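PDB 6KUA: cysteine hydrolase from Staphylococcus aureus, which probably hydrolyses nicotinamide to nicotinic acid and ammonia, as a zinc-containing nicotinamidase of the isochorismatase family of cysteine hydrolases. Local coordinates for residues 4-8 against 38-42; 48-54 against 98-104; 124-130 against 150-155; 130-136 against 158-163. All coordinates share one frame; numbering follows the deposited sequence.

How the contacts relate
All four contacts belong to one parallel sheet, whose strands run in the order 99-104, 48-54, 4-9, 126-132, 151-160. Contact 1 packs a helix on the central strand, contact 2 pairs the strands at one edge, and contacts 3 and 4 run in turn along the pair at the other, sharing V130. All are largely buried, with polar groups at their margins. Stacked side chains and a salt bridge dominate contact 1, whereas backbone hydrogen bonds carry contacts 2 and 3. In contact 4 the ladder gives way to turns and side-chain bonds. R38 of contact 1 joins E128 of contact 3 by a salt bridge, and contacts 2 and 4 do not touch.

Contact 1. Residues 4-8 against 38-42; sequences RALLV and RINDF
The ring of F42 is clamped between R4 and L6. On one face the R4 guanidinium lies nearly flat, its plane 11° from the ring and its CZ 3.9 Å from the ring centre, a cation-pi stack. On the other, L6 CB stands almost on the ring normal in a CH-pi contact, 3.6 Å from the centre. R4 reaches its place because chi1 of 58° sets CG between N and C, from where an extended chain runs across the ring. A long side chain with a flat cationic end suits this site: it covers the aromatic face and still meets an acid. Helix 32-44 lies on the crossover from strand 4-9 to its parallel neighbour 48-54. Deeper along it, L6 CD2 touches I39 CG1 at 3.8 Å, while V8 CG2 and I39 CG1 are only loosely apposed at 4.5 Å. The partly exposed margin is polar instead. R4 NH2 donates to D41 OD2 at 2.6 Å; OD2 lies near the guanidinium plane, but NH2 meets it on the anti side, tilted from the carboxylate plane. NH1 adds a weak bond to the same oxygen. R38 comes to D41 only as a long salt bridge, its main partner being E128.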
# COMPACT_ATOMS: atom_id res chain seq x y z
N ARG A 4 20.61 -8.60 -3.38
CA ARG A 4 19.77 -9.16 -4.42
C ARG A 4 18.93 -10.31 -3.87
O ARG A 4 19.31 -10.98 -2.91
CB ARG A 4 20.60 -9.64 -5.63
CG ARG A 4 21.66 -10.69 -5.31
CD ARG A 4 22.29 -11.30 -6.58
NE ARG A 4 22.92 -12.60 -6.30
CZ ARG A 4 23.27 -13.50 -7.22
NH1 ARG A 4 23.07 -13.29 -8.51
NH2 ARG A 4 23.82 -14.65 -6.84
N ALA A 5 17.77 -10.52 -4.48
CA ALA A 5 16.90 -11.62 -4.10
C ALA A 5 16.31 -12.21 -5.36
O ALA A 5 16.13 -11.53 -6.37
CB ALA A 5 15.79 -11.18 -3.12
N LEU A 6 16.05 -13.51 -5.29
CA LEU A 6 15.42 -14.24 -6.38
C LEU A 6 13.96 -14.45 -6.03
O LEU A 6 13.65 -14.94 -4.94
CB LEU A 6 16.14 -15.57 -6.61
CG LEU A 6 15.54 -16.48 -7.68
CD1 LEU A 6 15.72 -15.87 -9.06
CD2 LEU A 6 16.21 -17.84 -7.63
N LEU A 7 13.07 -14.09 -6.94
CA LEU A 7 11.63 -14.31 -6.75
C LEU A 7 11.20 -15.39 -7.74
O LEU A 7 11.27 -15.18 -8.95
CB LEU A 7 10.83 -13.03 -6.97
CG LEU A 7 11.27 -11.78 -6.21
CD1 LEU A 7 10.29 -10.60 -6.41
CD2 LEU A 7 11.45 -12.07 -4.72
N VAL A 8 10.74 -16.52 -7.21
CA VAL A 8 10.28 -17.65 -8.02
C VAL A 8 8.76 -17.66 -7.96
O VAL A 8 8.16 -18.03 -6.94
CB VAL A 8 10.86 -18.98 -7.55
CG1 VAL A 8 10.38 -20.13 -8.45
CG2 VAL A 8 12.38 -18.89 -7.52
N ARG A 38 19.37 -20.88 -11.17
CA ARG A 38 19.34 -19.57 -10.51
C ARG A 38 19.27 -19.73 -9.00
O ARG A 38 19.91 -18.98 -8.26
CB ARG A 38 18.17 -18.71 -11.01
CG ARG A 38 18.18 -18.38 -12.50
CD ARG A 38 19.54 -17.90 -12.98
NE ARG A 38 19.91 -16.65 -12.33
CZ ARG A 38 21.14 -16.35 -11.95
NH1 ARG A 38 22.14 -17.20 -12.15
NH2 ARG A 38 21.37 -15.18 -11.35
N ILE A 39 18.50 -20.71 -8.54
CA ILE A 39 18.39 -20.98 -7.11
C ILE A 39 19.75 -21.35 -6.54
O ILE A 39 20.18 -20.84 -5.50
CB ILE A 39 17.34 -22.08 -6.85
CG1 ILE A 39 15.96 -21.61 -7.30
CG2 ILE A 39 17.31 -22.46 -5.37
CD1 ILE A 39 14.92 -22.70 -7.31
N ASN A 40 20.47 -22.23 -7.24
CA ASN A 40 21.80 -22.62 -6.77
C ASN A 40 22.75 -21.44 -6.76
O ASN A 40 23.57 -21.31 -5.84
CB ASN A 40 22.35 -23.75 -7.65
CG ASN A 40 21.75 -25.09 -7.31
OD1 ASN A 40 21.61 -25.43 -6.14
ND2 ASN A 40 21.37 -25.85 -8.32
N ASP A 41 22.65 -20.56 -7.76
CA ASP A 41 23.49 -19.37 -7.78
C ASP A 41 23.28 -18.52 -6.53
O ASP A 41 24.23 -18.20 -5.81
CB ASP A 41 23.21 -18.55 -9.04
CG ASP A 41 24.22 -17.44 -9.25
OD1 ASP A 41 25.28 -17.71 -9.85
OD2 ASP A 41 23.97 -16.28 -8.84
N PHE A 42 22.03 -18.13 -6.27
CA PHE A 42 21.73 -17.34 -5.09
C PHE A 42 22.11 -18.07 -3.81
O PHE A 42 22.66 -17.46 -2.89
CB PHE A 42 20.24 -16.97 -5.08
CG PHE A 42 19.90 -15.79 -5.95
CD1 PHE A 42 19.92 -15.91 -7.34
CD2 PHE A 42 19.60 -14.55 -5.39
CE1 PHE A 42 19.62 -14.82 -8.15
CE2 PHE A 42 19.30 -13.45 -6.20
CZ PHE A 42 19.32 -13.59 -7.58

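Contact 2. Residues 48-54 against 98-104; sequences HIFFLMD and NVHFIDK
H100 lies beside F50, both side chains pointing the same way, and their rings form an offset stack with planes 11° apart. Traced outward, H100 CB touches F50 CD2 at 3.6 Å, CG sits over the F50 rim at CE2, and CD2 meets both that rim and the carbonyl oxygen I49 O, 3.5 Å away. At the tip, NE2 shares a hydrogen bond of 3.2 Å with H48 ND1, which approaches in the H100 ring plane. Histidine serves well here: one flat ring gives a face to phenylalanine and an edge nitrogen to another histidine. The backbones beneath are parallel neighbours in the sheet, 99-104 being one of its two outermost strands within this chain, and six N-H to C=O bonds stitch them from I49 N-N98 O to K104 N-M53 O. On the face of F50 and H100, L52 CD2 meets I102 CG2 at 3.8 Å, and helix 115-121 packs on F50 and I102. On the reverse face M53 CG, set beside the backbone N by chi1 of -62°, lies 3.3 Å from F101 CZ; beyond it the thioether bends away. K104 NZ forms a long salt bridge to D54 OD1, at 4.0 Å; its stronger partner is D10, a pairing consistent with the family's Asp-Lys-Cys triad, and it also bonds R106 O and Y107 O. The D54 side chain comes within about 3 Å of the zinc ion.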
# COMPACT_ATOMS: atom_id res chain seq x y z
N HIS A 48 19.00 -14.30 -0.78
CA HIS A 48 17.67 -14.70 -0.37
C HIS A 48 16.83 -15.13 -1.56
O HIS A 48 16.90 -14.53 -2.63
CB HIS A 48 17.00 -13.56 0.40
CG HIS A 48 17.62 -13.34 1.74
ND1 HIS A 48 17.25 -14.07 2.85
CD2 HIS A 48 18.63 -12.52 2.13
CE1 HIS A 48 17.99 -13.69 3.88
NE2 HIS A 48 18.83 -12.75 3.47
N ILE A 49 16.05 -16.19 -1.36
CA ILE A 49 15.20 -16.76 -2.39
C ILE A 49 13.79 -16.86 -1.83
O ILE A 49 13.58 -17.44 -0.77
CB ILE A 49 15.68 -18.16 -2.84
CG1 ILE A 49 17.15 -18.11 -3.26
CG2 ILE A 49 14.84 -18.64 -3.99
CD1 ILE A 49 17.95 -19.31 -2.85
N PHE A 50 12.83 -16.30 -2.57
CA PHE A 50 11.43 -16.28 -2.16
C PHE A 50 10.63 -17.08 -3.18
O PHE A 50 10.66 -16.78 -4.38
CB PHE A 50 10.90 -14.84 -2.07
CG PHE A 50 11.62 -13.99 -1.06
CD1 PHE A 50 12.89 -13.49 -1.32
CD2 PHE A 50 11.01 -13.67 0.15
CE1 PHE A 50 13.57 -12.70 -0.39
CE2 PHE A 50 11.67 -12.87 1.10
CZ PHE A 50 12.95 -12.38 0.83
N PHE A 51 9.96 -18.13 -2.70
CA PHE A 51 9.02 -18.89 -3.51
C PHE A 51 7.62 -18.34 -3.25
O PHE A 51 7.13 -18.41 -2.12
CB PHE A 51 9.11 -20.39 -3.20
CG PHE A 51 10.44 -21.01 -3.57
CD1 PHE A 51 11.51 -20.95 -2.71
CD2 PHE A 51 10.61 -21.62 -4.81
CE1 PHE A 51 12.75 -21.52 -3.06
CE2 PHE A 51 11.81 -22.18 -5.16
CZ PHE A 51 12.89 -22.13 -4.29
N LEU A 52 7.01 -17.76 -4.28
CA LEU A 52 5.73 -17.07 -4.17
C LEU A 52 4.66 -17.91 -4.86
O LEU A 52 4.79 -18.22 -6.05
CB LEU A 52 5.81 -15.68 -4.80
CG LEU A 52 6.72 -14.81 -3.93
CD1 LEU A 52 7.81 -14.16 -4.77
CD2 LEU A 52 5.87 -13.78 -3.20
N MET A 53 3.60 -18.25 -4.13
CA MET A 53 2.66 -19.27 -4.58
C MET A 53 1.21 -18.86 -4.34
O MET A 53 0.83 -18.55 -3.21
CB MET A 53 2.93 -20.60 -3.88
CG MET A 53 4.31 -21.16 -4.19
SD MET A 53 4.37 -21.84 -5.86
CE MET A 53 2.69 -22.43 -5.97
N ASP A 54 0.42 -18.88 -5.41
CA ASP A 54 -1.02 -18.71 -5.33
C ASP A 54 -1.62 -19.58 -4.24
O ASP A 54 -1.38 -20.79 -4.18
CB ASP A 54 -1.65 -19.07 -6.68
CG ASP A 54 -2.11 -17.85 -7.46
OD1 ASP A 54 -2.54 -16.86 -6.80
OD2 ASP A 54 -2.04 -17.88 -8.71
N ASN A 98 17.91 -18.23 4.38
CA ASN A 98 17.85 -17.45 3.16
C ASN A 98 16.77 -17.93 2.19
O ASN A 98 16.78 -17.52 1.03
CB ASN A 98 19.22 -17.44 2.46
CG ASN A 98 19.62 -18.80 1.91
OD1 ASN A 98 19.53 -19.82 2.61
ND2 ASN A 98 20.09 -18.83 0.66
N VAL A 99 15.83 -18.77 2.64
CA VAL A 99 14.81 -19.37 1.80
C VAL A 99 13.45 -19.08 2.42
O VAL A 99 13.23 -19.36 3.60
CB VAL A 99 15.00 -20.89 1.62
CG1 VAL A 99 13.83 -21.50 0.88
CG2 VAL A 99 16.31 -21.18 0.90
N HIS A 100 12.53 -18.54 1.62
CA HIS A 100 11.22 -18.13 2.12
C HIS A 100 10.12 -18.59 1.19
O HIS A 100 10.28 -18.65 -0.03
CB HIS A 100 11.12 -16.61 2.27
CG HIS A 100 12.34 -15.99 2.87
ND1 HIS A 100 12.39 -15.59 4.19
CD2 HIS A 100 13.56 -15.74 2.34
CE1 HIS A 100 13.59 -15.09 4.44
NE2 HIS A 100 14.32 -15.18 3.34
N PHE A 101 8.98 -18.90 1.80
CA PHE A 101 7.80 -19.35 1.10
C PHE A 101 6.65 -18.45 1.51
O PHE A 101 6.36 -18.32 2.70
CB PHE A 101 7.49 -20.81 1.41
CG PHE A 101 6.55 -21.45 0.45
CD1 PHE A 101 5.18 -21.22 0.55
CD2 PHE A 101 7.02 -22.28 -0.56
CE1 PHE A 101 4.29 -21.82 -0.33
CE2 PHE A 101 6.15 -22.88 -1.45
CZ PHE A 101 4.77 -22.66 -1.33
N ILE A 102 6.02 -17.81 0.53
CA ILE A 102 5.05 -16.75 0.78
C ILE A 102 3.80 -17.09 -0.01
O ILE A 102 3.88 -17.31 -1.22
CB ILE A 102 5.61 -15.38 0.37
CG1 ILE A 102 6.75 -14.97 1.30
CG2 ILE A 102 4.51 -14.32 0.33
CD1 ILE A 102 7.18 -13.55 1.13
N ASP A 103 2.65 -17.18 0.68
CA ASP A 103 1.35 -17.33 0.03
C ASP A 103 0.85 -15.97 -0.44
O ASP A 103 0.95 -14.98 0.29
CB ASP A 103 0.30 -17.92 0.97
CG ASP A 103 0.68 -19.28 1.51
OD1 ASP A 103 1.14 -20.15 0.73
OD2 ASP A 103 0.49 -19.48 2.72
N LYS A 104 0.30 -15.93 -1.64
CA LYS A 104 -0.24 -14.69 -2.20
C LYS A 104 -1.66 -14.95 -2.68
O LYS A 104 -2.02 -16.08 -3.00
CB LYS A 104 0.62 -14.14 -3.35
CG LYS A 104 0.73 -15.03 -4.59
CD LYS A 104 1.74 -14.43 -5.55
CE LYS A 104 1.93 -15.27 -6.81
NZ LYS A 104 0.85 -15.07 -7.81

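Contact 3. Residues 124-130 against 150-155; sequences INQVEIV and YKISVP
The Y150 ring turns its edge to 124-130: CE1 is 3.3 Å from I124 O, and the edge atom CD1 is 3.7 Å from N125 C. V127 CG1 comes obliquely to the same ring, 4.1 Å from CD1. R120 of the second subunit adds a cation-pi contact, so a large aromatic suits a spot where sheet end and neighbouring chain meet. Chi1 of -70° sets CG beside the backbone N, and the ring edge is then turned to I124-Q126. Its hydroxyl is bonded to D116, and a water that donates to I124 O at 2.8 Å also reaches Y150 OH, weakly. A second flat group, the E128 carboxylate, ends a chain extended beyond CG; the E128 side chain crosses P155 at about a right angle, OE2 3.9 Å from P155 CG, while R38 supplies its salt bridge. P155 CG also touches V130 CG1, its compact ring filling the site between valine and acid. Between these ends the backbones are in regular parallel register: V127 N donates to K151 O, V127 O accepts from S153 N, and I129 N meets S153 O at 2.8 Å and 160°. The branched side chains of V127 and I152 pack on A145 of helix 137-147. K151 runs extended along the opposite face, its CE 3.6 Å from N125 ND2. Such a pair, with that helix joining its two strands, is a beta-alpha-beta crossover, the repeating step of this open alpha/beta sheet.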
# COMPACT_ATOMS: atom_id res chain seq x y z
N ILE A 124 17.84 -5.55 0.66
CA ILE A 124 17.72 -5.93 -0.75
C ILE A 124 17.15 -4.76 -1.53
O ILE A 124 16.06 -4.27 -1.21
CB ILE A 124 16.80 -7.15 -0.93
CG1 ILE A 124 17.25 -8.32 -0.07
CG2 ILE A 124 16.72 -7.51 -2.39
CD1 ILE A 124 18.43 -9.00 -0.62
N ASN A 125 17.84 -4.34 -2.58
CA ASN A 125 17.25 -3.35 -3.49
C ASN A 125 17.26 -3.84 -4.93
O ASN A 125 17.11 -3.05 -5.85
CB ASN A 125 17.98 -1.99 -3.39
CG ASN A 125 19.35 -2.02 -4.03
OD1 ASN A 125 19.99 -3.07 -4.12
ND2 ASN A 125 19.82 -0.86 -4.49
N GLN A 126 17.43 -5.14 -5.14
CA GLN A 126 17.51 -5.69 -6.49
C GLN A 126 16.84 -7.06 -6.51
O GLN A 126 17.14 -7.91 -5.66
CB GLN A 126 18.98 -5.77 -6.91
CG GLN A 126 19.29 -6.63 -8.10
CD GLN A 126 20.75 -6.51 -8.52
OE1 GLN A 126 21.64 -7.14 -7.93
NE2 GLN A 126 21.02 -5.67 -9.53
N VAL A 127 15.89 -7.27 -7.43
CA VAL A 127 15.21 -8.56 -7.51
C VAL A 127 15.41 -9.14 -8.90
O VAL A 127 15.43 -8.41 -9.90
CB VAL A 127 13.71 -8.47 -7.16
CG1 VAL A 127 13.52 -7.91 -5.76
CG2 VAL A 127 12.93 -7.66 -8.22
N GLU A 128 15.59 -10.45 -8.95
CA GLU A 128 15.53 -11.21 -10.19
C GLU A 128 14.26 -12.04 -10.17
O GLU A 128 13.96 -12.70 -9.17
CB GLU A 128 16.76 -12.10 -10.32
CG GLU A 128 16.86 -12.83 -11.64
CD GLU A 128 18.19 -13.58 -11.78
OE1 GLU A 128 19.24 -13.07 -11.31
OE2 GLU A 128 18.17 -14.70 -12.34
N ILE A 129 13.48 -11.99 -11.25
CA ILE A 129 12.17 -12.61 -11.25
C ILE A 129 12.12 -13.72 -12.29
O ILE A 129 12.35 -13.47 -13.48
CB ILE A 129 11.05 -11.60 -11.52
CG1 ILE A 129 11.17 -10.41 -10.59
CG2 ILE A 129 9.71 -12.27 -11.29
CD1 ILE A 129 10.16 -9.30 -10.93
N VAL A 130 11.75 -14.92 -11.86
CA VAL A 130 11.61 -16.06 -12.75
C VAL A 130 10.27 -16.72 -12.45
O VAL A 130 9.68 -16.52 -11.38
CB VAL A 130 12.77 -17.06 -12.59
CG1 VAL A 130 14.12 -16.34 -12.77
CG2 VAL A 130 12.70 -17.77 -11.23
N TYR A 150 12.62 -1.06 -6.71
CA TYR A 150 13.62 -2.10 -6.85
C TYR A 150 14.23 -2.08 -8.24
O TYR A 150 13.54 -1.81 -9.23
CB TYR A 150 13.01 -3.48 -6.61
CG TYR A 150 12.64 -3.69 -5.19
CD1 TYR A 150 13.59 -4.10 -4.27
CD2 TYR A 150 11.35 -3.44 -4.74
CE1 TYR A 150 13.28 -4.27 -2.96
CE2 TYR A 150 11.01 -3.62 -3.42
CZ TYR A 150 11.97 -4.04 -2.53
OH TYR A 150 11.65 -4.22 -1.21
N LYS A 151 15.52 -2.37 -8.32
CA LYS A 151 16.12 -2.72 -9.60
C LYS A 151 15.68 -4.12 -9.96
O LYS A 151 15.54 -4.98 -9.09
CB LYS A 151 17.66 -2.64 -9.53
CG LYS A 151 18.21 -1.39 -8.82
CD LYS A 151 19.75 -1.42 -8.70
CE LYS A 151 20.29 -0.15 -8.02
NZ LYS A 151 21.78 -0.19 -7.78
N ILE A 152 15.44 -4.36 -11.25
CA ILE A 152 14.70 -5.53 -11.70
C ILE A 152 15.47 -6.26 -12.78
O ILE A 152 15.96 -5.65 -13.73
CB ILE A 152 13.31 -5.14 -12.25
CG1 ILE A 152 12.46 -4.48 -11.17
CG2 ILE A 152 12.63 -6.37 -12.82
CD1 ILE A 152 11.18 -3.88 -11.72
N SER A 153 15.52 -7.59 -12.67
CA SER A 153 16.06 -8.44 -13.72
C SER A 153 15.06 -9.53 -14.04
O SER A 153 14.61 -10.25 -13.13
CB SER A 153 17.42 -9.03 -13.31
OG SER A 153 18.01 -9.72 -14.39
N VAL A 154 14.69 -9.65 -15.31
CA VAL A 154 13.84 -10.77 -15.72
C VAL A 154 14.50 -11.48 -16.89
O VAL A 154 14.34 -11.07 -18.05
CB VAL A 154 12.42 -10.31 -16.10
CG1 VAL A 154 11.55 -11.53 -16.37
CG2 VAL A 154 11.81 -9.47 -14.99
N PRO A 155 15.26 -12.55 -16.63
CA PRO A 155 15.95 -13.25 -17.72
C PRO A 155 14.94 -13.98 -18.59
O PRO A 155 14.08 -14.70 -18.08
CB PRO A 155 16.88 -14.23 -16.99
CG PRO A 155 16.22 -14.45 -15.67
CD PRO A 155 15.59 -13.11 -15.31
O HOH W 1 14.15 -2.44 -0.28

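Contact 4. Residues 130-136 against 158-163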
# COMPACT_ATOMS: atom_id res chain seq x y z
N VAL A 130 11.75 -14.92 -11.86
CA VAL A 130 11.61 -16.06 -12.75
C VAL A 130 10.27 -16.72 -12.45
O VAL A 130 9.68 -16.52 -11.38
CB VAL A 130 12.77 -17.06 -12.59
CG1 VAL A 130 14.12 -16.34 -12.77
CG2 VAL A 130 12.70 -17.77 -11.23
N GLY A 131 9.80 -17.51 -13.40
CA GLY A 131 8.55 -18.22 -13.17
C GLY A 131 7.55 -18.02 -14.27
O GLY A 131 7.93 -17.78 -15.43
N VAL A 132 6.26 -18.14 -13.95
CA VAL A 132 5.18 -18.10 -14.93
C VAL A 132 4.01 -17.33 -14.35
O VAL A 132 3.90 -17.17 -13.13
CB VAL A 132 4.72 -19.52 -15.35
CG1 VAL A 132 5.86 -20.33 -15.97
CG2 VAL A 132 4.07 -20.24 -14.15
N CYS A 133 3.14 -16.79 -15.21
CA CYS A 133 3.38 -16.54 -16.63
C CYS A 133 3.99 -15.17 -16.81
O CYS A 133 3.74 -14.27 -16.01
CB CYS A 133 2.09 -16.61 -17.45
SG CYS A 133 1.26 -18.17 -17.38
N THR A 134 4.78 -15.02 -17.89
CA THR A 134 5.50 -13.78 -18.15
C THR A 134 4.57 -12.57 -18.11
O THR A 134 4.91 -11.54 -17.52
CB THR A 134 6.17 -13.86 -19.52
OG1 THR A 134 6.61 -15.20 -19.74
CG2 THR A 134 7.35 -12.91 -19.61
N ASP A 135 3.41 -12.67 -18.74
CA ASP A 135 2.53 -11.52 -18.90
C ASP A 135 1.38 -11.52 -17.90
O ASP A 135 0.42 -10.75 -18.09
CB ASP A 135 2.00 -11.46 -20.35
CG ASP A 135 1.21 -12.71 -20.73
OD1 ASP A 135 1.61 -13.83 -20.33
OD2 ASP A 135 0.18 -12.60 -21.43
N ILE A 136 1.43 -12.34 -16.85
CA ILE A 136 0.44 -12.25 -15.78
C ILE A 136 1.15 -12.07 -14.43
O ILE A 136 1.45 -10.94 -14.03
CB ILE A 136 -0.51 -13.47 -15.78
CG1 ILE A 136 -0.99 -13.74 -17.21
CG2 ILE A 136 -1.73 -13.22 -14.87
CD1 ILE A 136 -1.96 -14.86 -17.37
N GLY A 158 14.22 -17.50 -18.01
CA GLY A 158 13.72 -17.87 -16.70
C GLY A 158 12.23 -17.68 -16.52
O GLY A 158 11.71 -17.93 -15.43
N VAL A 159 11.53 -17.26 -17.58
CA VAL A 159 10.09 -17.03 -17.53
C VAL A 159 9.44 -17.64 -18.77
O VAL A 159 10.09 -17.85 -19.80
CB VAL A 159 9.77 -15.51 -17.44
CG1 VAL A 159 10.18 -14.96 -16.07
CG2 VAL A 159 10.48 -14.75 -18.56
N ALA A 160 8.14 -17.94 -18.66
CA ALA A 160 7.39 -18.51 -19.78
C ALA A 160 5.91 -18.16 -19.68
O ALA A 160 5.38 -17.92 -18.59
CB ALA A 160 7.53 -20.03 -19.83
N SER A 161 5.24 -18.17 -20.83
CA SER A 161 3.79 -18.02 -20.88
C SER A 161 3.19 -18.98 -21.90
O SER A 161 3.86 -19.44 -22.82
CB SER A 161 3.39 -16.58 -21.23
OG SER A 161 1.98 -16.43 -21.18
N PHE A 162 1.89 -19.26 -21.73
CA PHE A 162 1.16 -19.99 -22.76
C PHE A 162 0.92 -19.13 -23.99
O PHE A 162 0.61 -19.67 -25.06
CB PHE A 162 -0.17 -20.51 -22.21
CG PHE A 162 -1.06 -19.44 -21.61
CD1 PHE A 162 -1.91 -18.68 -22.42
CD2 PHE A 162 -1.05 -19.20 -20.24
CE1 PHE A 162 -2.73 -17.70 -21.87
CE2 PHE A 162 -1.87 -18.22 -19.68
CZ PHE A 162 -2.70 -17.47 -20.50
N ASN A 163 1.05 -17.82 -23.86
CA ASN A 163 0.75 -16.86 -24.91
C ASN A 163 2.06 -16.30 -25.44
O ASN A 163 2.72 -15.50 -24.76
CB ASN A 163 -0.16 -15.76 -24.34
CG ASN A 163 -0.49 -14.69 -25.35
OD1 ASN A 163 -0.07 -14.74 -26.51
ND2 ASN A 163 -1.27 -13.70 -24.91
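G131 N donates to G158 O at 2.8 Å, and A160 N to G131 O, a short parallel ladder at the C-terminal end of the strands. These strands are joined by helix 137-147 in a beta-alpha-beta unit. G131 has phi 128°, a backbone shape suited to glycine, and G158 O lies 3.2 Å from V130 CB. The peptide before C133 is cis, and a type I turn from C133 to I136 follows, leading to the helix whose start carries the nucleophilic cysteine in this family. T134 N bonds A160 O, from well above the carbonyl plane. T134 has one branch for each environment: CG2 packs on V159 CG2 at 3.8 Å, while OG1 is hydrogen-bonded to H167. C133 SG reaches the F162 ring obliquely, 3.8 Å from CD2, and I136 CD1 meets the same ring. D135, its CG between N and C at chi1 60°, turns OD1 to S161 and OD2 to W169 of the third subunit, tying the loop into the assembly. S161 OG donates to D135 OD1 at 2.8 Å, on the syn side, and in an ST turn accepts from N163 N at 3.2 Å, almost straight at 171°.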